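Local atomic coordinates of factor essential for expression of methicillin resistance (Staphylococcus aureus, PDB entry 1LRZ), a protein that catalyses the addition of glycines 2 and 3 to the pentaglycine bridge of staphylococcal peptidoglycan, with glycyl-tRNA as the glycine donor. Residues Glu141-His146 and Asp396-Ile401; Asp129-Lys134 and Glu392-Phe397; Phe70-Gly75 and Leu105-Tyr110. All coordinates share one frame; numbering follows the deposited sequence.

Contact 1. Residues Glu141-His146 and Asp396-Ile401; sequences EHTGFH and DFIKPI
E141 and I398 bind each other twice through their backbones. E141 N donates to I398 O at 2.8 Å, and I398 N donates back to E141 O at 2.9 Å. They form an antiparallel hydrogen-bonded pair. H142 and F397 follow as a non-hydrogen-bonded pair. A third backbone bond runs from T143 N to D396 O and satisfies this carbonyl. The H142 ring sets its CD2 over one face of the F397 ring, 3.5 Å from F397 CZ. The two planes are 41° apart, which makes the pair oblique. CG of H142 is anti to the backbone N (chi1 -172°), which turns the imidazole over F397. Its NE2 is spoken for by V394 O. On the I398 side, CD1 of I398 meets CG2 of T143. OE1 of E141 lies beside the P400 ring.

D396 gathers most of the polar partners. H146 NE2 donates to D396 OD1 at 3.0 Å. The carboxylate oxygen sits at the edge of the imidazole, in the ring plane, and is met on its anti side. The other oxygen, OD2, binds H106 NE2 in the adjacent strand. A water completes the group. It accepts from D396 N at 2.8 Å, donates to G144 O, and is also hydrogen-bonded to T143 OG1. It thus bridges T143 and G144 to the backbone of D396.

Strand 141-142 lies at one edge of its sheet and pairs there with strand 397-400. The buried D396 carboxylate lies between two imidazole N-H donors. This would probably stabilise its negative charge and limit how each imidazole can turn.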
loop_
_atom_site.group_PDB
_atom_site.type_symbol
_atom_site.label_atom_id
_atom_site.label_comp_id
_atom_site.label_asym_id
_atom_site.label_seq_id
_atom_site.Cartn_x
_atom_site.Cartn_y
_atom_site.Cartn_z
ATOM N N GLU A 141 12.457 22.589 -13.278
ATOM C CA GLU A 141 13.766 22.076 -12.872
ATOM C C GLU A 141 13.695 20.851 -11.961
ATOM O O GLU A 141 13.127 20.899 -10.865
ATOM C CB GLU A 141 14.549 23.195 -12.182
ATOM C CG GLU A 141 14.476 24.516 -12.955
ATOM C CD GLU A 141 15.185 25.665 -12.256
ATOM O OE1 GLU A 141 14.896 25.919 -11.061
ATOM O OE2 GLU A 141 16.031 26.320 -12.910
ATOM N N HIS A 142 14.278 19.753 -12.433
ATOM C CA HIS A 142 14.305 18.495 -11.690
ATOM C C HIS A 142 15.127 18.672 -10.412
ATOM O O HIS A 142 16.212 19.242 -10.460
ATOM C CB HIS A 142 14.944 17.404 -12.560
ATOM C CG HIS A 142 14.851 16.028 -11.974
ATOM N ND1 HIS A 142 15.942 15.195 -11.859
ATOM C CD2 HIS A 142 13.790 15.327 -11.503
ATOM C CE1 HIS A 142 15.559 14.038 -11.345
ATOM N NE2 HIS A 142 14.257 14.092 -11.119
ATOM N N THR A 143 14.638 18.176 -9.278
ATOM C CA THR A 143 15.389 18.327 -8.035
ATOM C C THR A 143 16.490 17.271 -7.882
ATOM O O THR A 143 17.346 17.397 -7.019
ATOM C CB THR A 143 14.468 18.280 -6.790
ATOM O OG1 THR A 143 14.039 16.932 -6.542
ATOM C CG2 THR A 143 13.245 19.165 -7.005
ATOM N N GLY A 144 16.480 16.230 -8.713
ATOM C CA GLY A 144 17.532 15.229 -8.601
ATOM C C GLY A 144 17.064 13.830 -8.249
ATOM O O GLY A 144 15.898 13.621 -7.893
ATOM N N PHE A 145 17.973 12.866 -8.343
ATOM C CA PHE A 145 17.615 11.484 -8.043
ATOM C C PHE A 145 17.795 11.180 -6.567
ATOM O O PHE A 145 18.686 10.436 -6.166
ATOM C CB PHE A 145 18.435 10.541 -8.933
ATOM C CG PHE A 145 18.202 10.776 -10.402
ATOM C CD1 PHE A 145 19.056 11.589 -11.137
ATOM C CD2 PHE A 145 17.056 10.277 -11.019
ATOM C CE1 PHE A 145 18.773 11.912 -12.462
ATOM C CE2 PHE A 145 16.759 10.593 -12.340
ATOM C CZ PHE A 145 17.621 11.413 -13.064
ATOM N N HIS A 146 16.917 11.765 -5.756
ATOM C CA HIS A 146 16.994 11.588 -4.324
ATOM C C HIS A 146 16.551 10.196 -3.887
ATOM O O HIS A 146 15.776 9.520 -4.557
ATOM C CB HIS A 146 16.182 12.677 -3.614
ATOM C CG HIS A 146 14.730 12.714 -3.988
ATOM N ND1 HIS A 146 13.769 11.999 -3.302
ATOM C CD2 HIS A 146 14.069 13.420 -4.939
ATOM C CE1 HIS A 146 12.577 12.268 -3.812
ATOM N NE2 HIS A 146 12.730 13.126 -4.807
ATOM N N ASP A 396 10.755 14.818 -8.565
ATOM C CA ASP A 396 10.176 16.154 -8.429
ATOM C C ASP A 396 10.742 17.241 -9.327
ATOM O O ASP A 396 11.943 17.290 -9.583
ATOM C CB ASP A 396 10.322 16.610 -6.986
ATOM C CG ASP A 396 9.713 15.636 -6.015
ATOM O OD1 ASP A 396 10.292 14.538 -5.829
ATOM O OD2 ASP A 396 8.649 15.969 -5.449
ATOM N N PHE A 397 9.861 18.123 -9.789
ATOM C CA PHE A 397 10.262 19.235 -10.638
ATOM C C PHE A 397 9.632 20.517 -10.100
ATOM O O PHE A 397 8.450 20.553 -9.724
ATOM C CB PHE A 397 9.823 19.017 -12.091
ATOM C CG PHE A 397 10.319 17.729 -12.694
ATOM C CD1 PHE A 397 9.726 16.513 -12.354
ATOM C CD2 PHE A 397 11.365 17.733 -13.617
ATOM C CE1 PHE A 397 10.162 15.318 -12.928
ATOM C CE2 PHE A 397 11.808 16.539 -14.197
ATOM C CZ PHE A 397 11.200 15.327 -13.850
ATOM N N ILE A 398 10.427 21.579 -10.077
ATOM C CA ILE A 398 9.971 22.857 -9.565
ATOM C C ILE A 398 10.153 23.950 -10.605
ATOM O O ILE A 398 11.216 24.078 -11.204
ATOM C CB ILE A 398 10.755 23.215 -8.284
ATOM C CG1 ILE A 398 10.306 22.294 -7.148
ATOM C CG2 ILE A 398 10.566 24.689 -7.928
ATOM C CD1 ILE A 398 11.173 22.376 -5.913
ATOM N N LYS A 399 9.095 24.714 -10.847
ATOM C CA LYS A 399 9.185 25.811 -11.788
ATOM C C LYS A 399 8.942 27.105 -11.030
ATOM O O LYS A 399 7.817 27.395 -10.610
ATOM C CB LYS A 399 8.165 25.695 -12.913
ATOM C CG LYS A 399 8.254 26.892 -13.858
ATOM C CD LYS A 399 7.284 26.821 -15.012
ATOM C CE LYS A 399 7.543 27.964 -15.983
ATOM N NZ LYS A 399 6.719 27.825 -17.204
ATOM N N PRO A 400 10.003 27.886 -10.814
ATOM C CA PRO A 400 9.874 29.160 -10.097
ATOM C C PRO A 400 9.119 30.126 -11.004
ATOM O O PRO A 400 9.463 30.244 -12.179
ATOM C CB PRO A 400 11.325 29.600 -9.907
ATOM C CG PRO A 400 12.099 28.321 -9.962
ATOM C CD PRO A 400 11.417 27.571 -11.075
ATOM N N ILE A 401 8.097 30.803 -10.480
ATOM C CA ILE A 401 7.340 31.763 -11.287
ATOM C C ILE A 401 7.932 33.173 -11.153
ATOM O O ILE A 401 8.032 33.908 -12.137
ATOM C CB ILE A 401 5.857 31.779 -10.889
ATOM C CG1 ILE A 401 5.255 30.379 -11.093
ATOM C CG2 ILE A 401 5.111 32.819 -11.724
ATOM C CD1 ILE A 401 5.337 29.880 -12.519
HETATM O O HOH W 1 13.461 14.722 -7.921
#

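Contact 2. Residues Asp129-Lys134 and Glu392-Phe397; sequences DWFFDK and EYVGDF
F132 reaches from helix 130-137 with the outer end of its ring to V394. CZ of F132 lies 3.7 Å from V394 CG1, and CE1 touches the same methyl. CE2 comes to the V394 carbonyl, 3.6 Å from V394 O, with the oxygen near the ring plane at the edge. That oxygen already accepts a hydrogen bond from H142 NE2, and the H142 ring itself makes an edge-to-face pair with F132. The neighbouring CD2 of the same F132 ring meets F397. It is 3.8 Å from F397 CZ, at the edge of the F397 ring, and the planes are 46° apart. F132 has CG anti to the carbonyl carbon (chi1 -63°), and this carries the ring from its own helix towards both partners.

F397 is gripped from a second side by F131. Here the geometry is an offset edge-to-face pair. The edge of F131 is turned toward the face of F397, with planes at 89° and centroids 5.5 Å apart. The closest atoms are F131 CE2 and F397 CE1, at 3.8 Å. F131 CE2 also comes within 4.4 Å of V394 CG2, a looser touch.

The three phenylalanines form an aromatic cluster, and V394 fills in beside it. No hydrogen bond crosses between the two segments, so apolar and ring contacts carry the contact.

The contact lays the first turn of helix 130-137 against the connection between strands 389-393 and 397-400. These strands belong to two different sheets. Y113 of strand 112-116 packs on both F132 and V394. V86 of helix 83-98 also touches F131.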
loop_
_atom_site.group_PDB
_atom_site.type_symbol
_atom_site.label_atom_id
_atom_site.label_comp_id
_atom_site.label_asym_id
_atom_site.label_seq_id
_atom_site.Cartn_x
_atom_site.Cartn_y
_atom_site.Cartn_z
ATOM N N ASP A 129 12.397 8.764 -20.458
ATOM C CA ASP A 129 13.545 9.666 -20.307
ATOM C C ASP A 129 13.329 11.037 -20.971
ATOM O O ASP A 129 13.822 12.046 -20.475
ATOM C CB ASP A 129 14.799 9.019 -20.906
ATOM C CG ASP A 129 15.350 7.889 -20.048
ATOM O OD1 ASP A 129 14.650 7.417 -19.123
ATOM O OD2 ASP A 129 16.497 7.469 -20.310
ATOM N N TRP A 130 12.610 11.063 -22.096
ATOM C CA TRP A 130 12.338 12.312 -22.814
ATOM C C TRP A 130 11.656 13.344 -21.913
ATOM O O TRP A 130 11.758 14.558 -22.134
ATOM C CB TRP A 130 11.436 12.051 -24.023
ATOM C CG TRP A 130 10.069 11.564 -23.662
ATOM C CD1 TRP A 130 9.678 10.266 -23.495
ATOM C CD2 TRP A 130 8.920 12.371 -23.364
ATOM N NE1 TRP A 130 8.359 10.213 -23.110
ATOM C CE2 TRP A 130 7.869 11.490 -23.023
ATOM C CE3 TRP A 130 8.676 13.754 -23.355
ATOM C CZ2 TRP A 130 6.588 11.950 -22.664
ATOM C CZ3 TRP A 130 7.397 14.211 -22.997
ATOM C CH2 TRP A 130 6.374 13.308 -22.660
ATOM N N PHE A 131 10.955 12.856 -20.899
ATOM C CA PHE A 131 10.246 13.737 -19.986
ATOM C C PHE A 131 11.161 14.752 -19.306
ATOM O O PHE A 131 10.800 15.924 -19.174
ATOM C CB PHE A 131 9.526 12.922 -18.910
ATOM C CG PHE A 131 8.585 13.732 -18.075
ATOM C CD1 PHE A 131 7.404 14.231 -18.624
ATOM C CD2 PHE A 131 8.878 14.011 -16.745
ATOM C CE1 PHE A 131 6.527 14.995 -17.858
ATOM C CE2 PHE A 131 8.012 14.769 -15.975
ATOM C CZ PHE A 131 6.831 15.265 -16.530
ATOM N N PHE A 132 12.339 14.314 -18.868
ATOM C CA PHE A 132 13.259 15.228 -18.192
ATOM C C PHE A 132 13.608 16.449 -19.052
ATOM O O PHE A 132 13.578 17.585 -18.570
ATOM C CB PHE A 132 14.546 14.502 -17.769
ATOM C CG PHE A 132 14.324 13.398 -16.749
ATOM C CD1 PHE A 132 14.090 12.085 -17.160
ATOM C CD2 PHE A 132 14.325 13.683 -15.379
ATOM C CE1 PHE A 132 13.860 11.067 -16.229
ATOM C CE2 PHE A 132 14.096 12.670 -14.431
ATOM C CZ PHE A 132 13.863 11.361 -14.859
ATOM N N ASP A 133 13.931 16.213 -20.321
ATOM C CA ASP A 133 14.288 17.293 -21.236
ATOM C C ASP A 133 13.111 18.223 -21.487
ATOM O O ASP A 133 13.269 19.447 -21.501
ATOM C CB ASP A 133 14.782 16.723 -22.570
ATOM C CG ASP A 133 16.259 16.338 -22.535
ATOM O OD1 ASP A 133 16.728 15.660 -23.478
ATOM O OD2 ASP A 133 16.959 16.717 -21.569
ATOM N N LYS A 134 11.931 17.645 -21.691
ATOM C CA LYS A 134 10.756 18.460 -21.930
ATOM C C LYS A 134 10.452 19.358 -20.724
ATOM O O LYS A 134 10.161 20.542 -20.891
ATOM C CB LYS A 134 9.551 17.583 -22.260
ATOM C CG LYS A 134 8.242 18.360 -22.365
ATOM C CD LYS A 134 7.398 17.870 -23.517
ATOM C CE LYS A 134 8.073 18.191 -24.846
ATOM N NZ LYS A 134 7.241 17.792 -26.012
ATOM N N GLU A 392 11.058 2.830 -9.981
ATOM C CA GLU A 392 11.635 4.121 -9.617
ATOM C C GLU A 392 10.945 5.161 -10.483
ATOM O O GLU A 392 10.892 5.006 -11.712
ATOM C CB GLU A 392 13.142 4.147 -9.891
ATOM C CG GLU A 392 13.777 5.529 -9.642
ATOM C CD GLU A 392 15.273 5.552 -9.940
ATOM O OE1 GLU A 392 15.907 6.629 -9.787
ATOM O OE2 GLU A 392 15.820 4.490 -10.323
ATOM N N TYR A 393 10.418 6.209 -9.853
ATOM C CA TYR A 393 9.719 7.256 -10.581
ATOM C C TYR A 393 10.638 8.429 -10.940
ATOM O O TYR A 393 11.733 8.559 -10.396
ATOM C CB TYR A 393 8.512 7.739 -9.771
ATOM C CG TYR A 393 7.550 6.617 -9.449
ATOM C CD1 TYR A 393 7.582 5.987 -8.206
ATOM C CD2 TYR A 393 6.667 6.129 -10.415
ATOM C CE1 TYR A 393 6.770 4.899 -7.918
ATOM C CE2 TYR A 393 5.843 5.028 -10.145
ATOM C CZ TYR A 393 5.900 4.418 -8.889
ATOM O OH TYR A 393 5.086 3.348 -8.590
ATOM N N VAL A 394 10.193 9.280 -11.860
ATOM C CA VAL A 394 11.009 10.407 -12.299
ATOM C C VAL A 394 11.395 11.384 -11.198
ATOM O O VAL A 394 12.476 11.968 -11.247
ATOM C CB VAL A 394 10.322 11.190 -13.440
ATOM C CG1 VAL A 394 10.268 10.311 -14.698
ATOM C CG2 VAL A 394 8.918 11.610 -13.026
ATOM N N GLY A 395 10.530 11.559 -10.204
ATOM C CA GLY A 395 10.861 12.475 -9.124
ATOM C C GLY A 395 10.120 13.804 -9.147
ATOM O O GLY A 395 9.015 13.917 -9.696
ATOM N N ASP A 396 10.755 14.818 -8.565
ATOM C CA ASP A 396 10.176 16.154 -8.429
ATOM C C ASP A 396 10.742 17.241 -9.327
ATOM O O ASP A 396 11.943 17.290 -9.583
ATOM C CB ASP A 396 10.322 16.610 -6.986
ATOM C CG ASP A 396 9.713 15.636 -6.015
ATOM O OD1 ASP A 396 10.292 14.538 -5.829
ATOM O OD2 ASP A 396 8.649 15.969 -5.449
ATOM N N PHE A 397 9.861 18.123 -9.789
ATOM C CA PHE A 397 10.262 19.235 -10.638
ATOM C C PHE A 397 9.632 20.517 -10.100
ATOM O O PHE A 397 8.450 20.553 -9.724
ATOM C CB PHE A 397 9.823 19.017 -12.091
ATOM C CG PHE A 397 10.319 17.729 -12.694
ATOM C CD1 PHE A 397 9.726 16.513 -12.354
ATOM C CD2 PHE A 397 11.365 17.733 -13.617
ATOM C CE1 PHE A 397 10.162 15.318 -12.928
ATOM C CE2 PHE A 397 11.808 16.539 -14.197
ATOM C CZ PHE A 397 11.200 15.327 -13.850
#

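Contact 3. Residues Phe70-Gly75 and Leu105-Tyr110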
loop_
_atom_site.group_PDB
_atom_site.type_symbol
_atom_site.label_atom_id
_atom_site.label_comp_id
_atom_site.label_asym_id
_atom_site.label_seq_id
_atom_site.Cartn_x
_atom_site.Cartn_y
_atom_site.Cartn_z
ATOM N N PHE A 70 2.165 26.170 -5.247
ATOM C CA PHE A 70 1.256 25.212 -5.884
ATOM C C PHE A 70 1.923 23.827 -5.965
ATOM O O PHE A 70 3.090 23.709 -6.359
ATOM C CB PHE A 70 0.860 25.685 -7.293
ATOM C CG PHE A 70 -0.385 26.540 -7.323
ATOM C CD1 PHE A 70 -0.332 27.888 -6.978
ATOM C CD2 PHE A 70 -1.614 25.994 -7.705
ATOM C CE1 PHE A 70 -1.492 28.686 -7.011
ATOM C CE2 PHE A 70 -2.771 26.776 -7.742
ATOM C CZ PHE A 70 -2.711 28.128 -7.397
ATOM N N TYR A 71 1.165 22.792 -5.593
ATOM C CA TYR A 71 1.639 21.402 -5.587
ATOM C C TYR A 71 0.680 20.505 -6.401
ATOM O O TYR A 71 -0.542 20.583 -6.222
ATOM C CB TYR A 71 1.738 20.920 -4.125
ATOM C CG TYR A 71 2.106 19.456 -3.960
ATOM C CD1 TYR A 71 3.233 18.924 -4.591
ATOM C CD2 TYR A 71 1.318 18.600 -3.180
ATOM C CE1 TYR A 71 3.561 17.574 -4.461
ATOM C CE2 TYR A 71 1.637 17.250 -3.042
ATOM C CZ TYR A 71 2.756 16.743 -3.686
ATOM O OH TYR A 71 3.055 15.406 -3.585
ATOM N N SER A 72 1.223 19.666 -7.292
ATOM C CA SER A 72 0.386 18.799 -8.136
ATOM C C SER A 72 -0.121 17.491 -7.514
ATOM O O SER A 72 -0.798 16.707 -8.182
ATOM C CB SER A 72 1.110 18.471 -9.447
ATOM O OG SER A 72 2.219 17.616 -9.217
ATOM N N ASN A 73 0.227 17.233 -6.257
ATOM C CA ASN A 73 -0.254 16.037 -5.573
ATOM C C ASN A 73 -0.134 14.711 -6.343
ATOM O O ASN A 73 -1.120 13.986 -6.480
ATOM C CB ASN A 73 -1.725 16.238 -5.173
ATOM C CG ASN A 73 -1.921 17.420 -4.223
ATOM O OD1 ASN A 73 -1.885 18.586 -4.639
ATOM N ND2 ASN A 73 -2.121 17.125 -2.945
ATOM N N ARG A 74 1.064 14.391 -6.825
ATOM C CA ARG A 74 1.304 13.149 -7.575
ATOM C C ARG A 74 0.638 13.121 -8.948
ATOM O O ARG A 74 0.602 12.078 -9.613
ATOM C CB ARG A 74 0.838 11.927 -6.766
ATOM C CG ARG A 74 1.886 11.358 -5.821
ATOM C CD ARG A 74 3.147 11.054 -6.582
ATOM N NE ARG A 74 4.095 10.199 -5.874
ATOM C CZ ARG A 74 5.323 9.971 -6.322
ATOM N NH1 ARG A 74 6.152 9.178 -5.656
ATOM N NH2 ARG A 74 5.722 10.569 -7.436
ATOM N N GLY A 75 0.102 14.261 -9.364
ATOM C CA GLY A 75 -0.537 14.342 -10.665
ATOM C C GLY A 75 0.415 15.052 -11.605
ATOM O O GLY A 75 1.535 15.353 -11.209
ATOM N N LEU A 105 5.775 26.413 -8.749
ATOM C CA LEU A 105 4.940 25.244 -8.999
ATOM C C LEU A 105 5.773 23.975 -8.842
ATOM O O LEU A 105 6.808 23.808 -9.494
ATOM C CB LEU A 105 4.354 25.329 -10.409
ATOM C CG LEU A 105 3.679 24.090 -11.009
ATOM C CD1 LEU A 105 2.523 23.635 -10.130
ATOM C CD2 LEU A 105 3.196 24.431 -12.415
ATOM N N HIS A 106 5.300 23.090 -7.971
ATOM C CA HIS A 106 5.974 21.841 -7.655
ATOM C C HIS A 106 5.175 20.636 -8.184
ATOM O O HIS A 106 4.017 20.442 -7.806
ATOM C CB HIS A 106 6.126 21.760 -6.126
ATOM C CG HIS A 106 6.683 20.466 -5.623
ATOM N ND1 HIS A 106 6.609 20.100 -4.293
ATOM C CD2 HIS A 106 7.311 19.450 -6.260
ATOM C CE1 HIS A 106 7.167 18.911 -4.137
ATOM N NE2 HIS A 106 7.600 18.496 -5.316
ATOM N N ILE A 107 5.780 19.850 -9.073
ATOM C CA ILE A 107 5.112 18.663 -9.610
ATOM C C ILE A 107 5.904 17.383 -9.296
ATOM O O ILE A 107 7.140 17.385 -9.279
ATOM C CB ILE A 107 4.917 18.742 -11.143
ATOM C CG1 ILE A 107 6.279 18.822 -11.836
ATOM C CG2 ILE A 107 4.054 19.970 -11.507
ATOM C CD1 ILE A 107 6.227 18.597 -13.343
ATOM N N ASP A 108 5.182 16.297 -9.034
ATOM C CA ASP A 108 5.796 15.003 -8.750
ATOM C C ASP A 108 4.918 13.927 -9.400
ATOM O O ASP A 108 4.246 13.141 -8.728
ATOM C CB ASP A 108 5.966 14.792 -7.223
ATOM C CG ASP A 108 4.662 14.900 -6.436
ATOM O OD1 ASP A 108 4.683 14.574 -5.234
ATOM O OD2 ASP A 108 3.622 15.304 -6.985
ATOM N N PRO A 109 4.914 13.894 -10.746
ATOM C CA PRO A 109 4.124 12.940 -11.529
ATOM C C PRO A 109 4.389 11.480 -11.198
ATOM O O PRO A 109 5.529 11.065 -10.970
ATOM C CB PRO A 109 4.476 13.297 -12.977
ATOM C CG PRO A 109 5.861 13.789 -12.870
ATOM C CD PRO A 109 5.844 14.638 -11.613
ATOM N N TYR A 110 3.300 10.723 -11.160
ATOM C CA TYR A 110 3.303 9.288 -10.875
ATOM C C TYR A 110 3.680 8.671 -12.223
ATOM O O TYR A 110 2.853 8.062 -12.902
ATOM C CB TYR A 110 1.886 8.876 -10.460
ATOM C CG TYR A 110 1.776 7.547 -9.732
ATOM C CD1 TYR A 110 0.527 6.957 -9.532
ATOM C CD2 TYR A 110 2.905 6.894 -9.226
ATOM C CE1 TYR A 110 0.389 5.760 -8.842
ATOM C CE2 TYR A 110 2.779 5.674 -8.532
ATOM C CZ TYR A 110 1.515 5.122 -8.342
ATOM O OH TYR A 110 1.357 3.955 -7.638
HETATM O O HOH W 2 7.676 11.501 -9.487
#
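L105 starts the pairing with F70. Its CD1 packs 3.9 Å from F70 CB, on one face of the sheet. H106 N then donates to F70 O at 2.8 Å, and H106 O takes the amide of S72 in return. The H106 imidazole lies alongside Y71, pointing the same way, with Y71 CD1 over one face of its ring. The planes are 44° apart, so the pair is oblique. The ring's ND1 is bound to Y69 OH.

These are parallel neighbours in a beta-alpha-beta unit. Strand 67-78 leads through helix 83-98 into strand 102-107, and the two strands lie side by side. Past Y71 a type I' turn from S72 to G75 interrupts strand 67-78.

I107 passes this turn with its CA beside S72 OG, at 3.1 Å. That hydroxyl donates to G75 O and accepts from D108 N, so it links the turn to the neighbouring segment. D108 reaches back with its carboxylate. CG sits between the backbone N and the carbonyl carbon (chi1 57°), which brings both oxygens to the first segment. OD1 accepts from Y71 OH in a very short bond of 2.5 Å, at the edge of the tyrosine ring. OD2 accepts from R74 N at 2.7 Å, on the syn side and 31° out of the carboxylate plane. The D108 carbonyl is used too. R74 NH2 donates to D108 O at 3.2 Å, from above the carbonyl plane.

P109 sets its CA against G75 O. A water receives a weak bond from R74 NH2 and donates to P109 O. Y110 N makes a weak bond to R74 O, and Y110 CB touches the same oxygen at 3.6 Å. Y110 OH is held by E324 and R360.

From the N terminus, contact 3 comes first. It closes the short loop through helix 83-98 by pairing strands 67-78 and 102-107. Contacts 2 and 1 follow in series and close much longer loops of some 250 residues. Their loops overlap without simple nesting: contact 2 opens first, and both end on the same stretch, sharing D396 and F397. Those loops hold most of the second sheet and the long helices 245-272 and 277-307. In space, strand 397-400 runs between strand 102-107 of contact 3 and strand 141-142 of contact 1. D396 bonds to contact 3 through H106 and so joins the three contacts. Together they tie helix 130-137 to the end of the first sheet.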